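Local coordinates for protein polycyclic ketone monooxygenase (Myceliophthora thermophila, PDB 5MQ6) that catalyses the FAD- and NADPH-dependent Baeyer-Villiger oxidation of ketones, bulky polycyclic ones in particular, to esters or lactones, at residues 337-342 with 348-353. Residues are numbered along the deposited sequence; the frame is centred on the assembly and turned at random.
Sequences DSYLTD and QENMVA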
# COMPACT_ATOMS: atom_id res chain seq x y z
N ASP A 337 8.94 -3.20 14.28
CA ASP A 337 9.76 -2.80 13.19
C ASP A 337 11.26 -3.04 13.46
O ASP A 337 12.02 -3.08 12.48
CB ASP A 337 9.56 -1.31 12.89
CG ASP A 337 9.86 -0.96 11.45
OD1 ASP A 337 9.26 -1.65 10.53
OD2 ASP A 337 10.66 0.02 11.24
N SER A 338 11.69 -3.13 14.73
CA SER A 338 13.10 -3.39 15.03
C SER A 338 13.54 -4.71 14.49
O SER A 338 14.72 -4.84 14.17
CB SER A 338 13.40 -3.30 16.52
OG SER A 338 12.78 -4.41 17.30
N TYR A 339 12.61 -5.67 14.31
CA TYR A 339 12.98 -6.98 13.77
C TYR A 339 13.14 -6.92 12.26
O TYR A 339 13.96 -7.59 11.68
CB TYR A 339 11.91 -8.03 14.18
CG TYR A 339 11.99 -8.33 15.65
CD1 TYR A 339 12.94 -9.28 16.17
CD2 TYR A 339 11.27 -7.61 16.54
CE1 TYR A 339 13.07 -9.48 17.57
CE2 TYR A 339 11.38 -7.80 17.91
CZ TYR A 339 12.28 -8.72 18.44
OH TYR A 339 12.31 -8.81 19.82
N LEU A 340 12.34 -6.11 11.61
CA LEU A 340 12.35 -5.97 10.19
C LEU A 340 13.43 -5.05 9.68
O LEU A 340 13.79 -5.12 8.50
CB LEU A 340 10.95 -5.44 9.71
CG LEU A 340 9.92 -6.51 9.94
CD1 LEU A 340 8.49 -5.93 10.08
CD2 LEU A 340 10.03 -7.60 8.87
N THR A 341 13.98 -4.21 10.55
CA THR A 341 15.10 -3.33 10.17
C THR A 341 16.43 -3.95 10.67
O THR A 341 17.50 -3.33 10.66
CB THR A 341 14.91 -1.92 10.76
OG1 THR A 341 14.72 -1.96 12.19
CG2 THR A 341 13.76 -1.27 10.17
N ASP A 342 16.37 -5.18 11.11
CA ASP A 342 17.59 -5.90 11.58
C ASP A 342 18.24 -5.11 12.73
O ASP A 342 19.45 -4.82 12.74
CB ASP A 342 18.50 -6.20 10.40
CG ASP A 342 19.72 -7.08 10.77
OD1 ASP A 342 19.61 -7.89 11.71
OD2 ASP A 342 20.80 -6.98 10.08
N GLN A 348 16.00 -8.01 24.08
CA GLN A 348 14.72 -7.27 24.09
C GLN A 348 13.55 -8.23 24.02
O GLN A 348 13.64 -9.33 23.46
CB GLN A 348 14.60 -6.25 22.96
CG GLN A 348 14.37 -6.79 21.56
CD GLN A 348 14.11 -5.64 20.57
OE1 GLN A 348 14.79 -4.61 20.57
NE2 GLN A 348 13.12 -5.82 19.74
N GLU A 349 12.45 -7.81 24.62
CA GLU A 349 11.16 -8.51 24.48
C GLU A 349 10.75 -8.44 23.00
O GLU A 349 10.88 -7.38 22.37
CB GLU A 349 10.10 -7.84 25.35
CG GLU A 349 8.78 -8.53 25.28
CD GLU A 349 7.69 -7.85 26.02
OE1 GLU A 349 7.99 -6.84 26.67
OE2 GLU A 349 6.51 -8.29 25.92
N ASN A 350 10.34 -9.56 22.44
CA ASN A 350 9.70 -9.60 21.15
C ASN A 350 8.23 -9.50 21.45
O ASN A 350 7.55 -10.47 21.72
CB ASN A 350 10.04 -10.89 20.44
CG ASN A 350 9.47 -10.94 19.09
OD1 ASN A 350 8.55 -10.16 18.74
ND2 ASN A 350 9.93 -11.89 18.33
N MET A 351 7.71 -8.29 21.40
CA MET A 351 6.34 -8.09 21.84
C MET A 351 5.33 -8.78 20.93
O MET A 351 4.33 -9.41 21.39
CB MET A 351 6.03 -6.61 21.84
CG MET A 351 6.87 -5.82 22.78
SD MET A 351 6.43 -4.04 22.87
CE MET A 351 7.60 -3.56 24.11
N VAL A 352 5.53 -8.65 19.62
CA VAL A 352 4.56 -9.19 18.69
C VAL A 352 4.72 -10.67 18.49
O VAL A 352 3.66 -11.42 18.40
CB VAL A 352 4.56 -8.43 17.33
CG1 VAL A 352 3.50 -9.02 16.43
CG2 VAL A 352 4.22 -6.95 17.56
N ALA A 353 5.98 -11.09 18.34
CA ALA A 353 6.32 -12.54 18.30
C ALA A 353 5.53 -13.34 17.28
O ALA A 353 4.99 -14.42 17.56
CB ALA A 353 6.12 -13.17 19.69
O HOH W 1 13.84 -10.46 20.80
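Y339 and S338, near the C-terminal end of helix 328-340, meet Q348 and N350 of the loop that follows in a polar surface contact, an example of a chain folding back on the helix it has just left. The amide of Q348 bridges S338 and Y339: its NE2 donates to S338 OG at 2.8 Å and to Y339 OH at 3.1 Å, both bonds being fairly straight. S338 OG also bonds to N335 O, one turn back. With CG of Y339 anti to its carbonyl carbon (chi1 -71°), the ring reaches out to the loop, its plane nearly perpendicular to the Q348 amide. The N350 amide instead stacks on one ring face, the planes 21° apart and ND2 offset toward the rim, 3.9 Å above the ring plane. A water lying in the ring plane links Y339 OH (2.5 Å) to Q348 O (2.9 Å). A phenylalanine in place of Y339 would probably leave this water and one N-H of Q348 without their phenolic partner, weakening the hold on the loop. From the helix side, N335 ND2 donates to E349 O and N335 OD1 accepts from M351 N, while within the loop N350 OD1 accepts from A353 N at 2.8 Å. Away from the FAD and NADPH sites, the contact thus joins a helix end to its returning loop, which turns at N350 through an Asx motif.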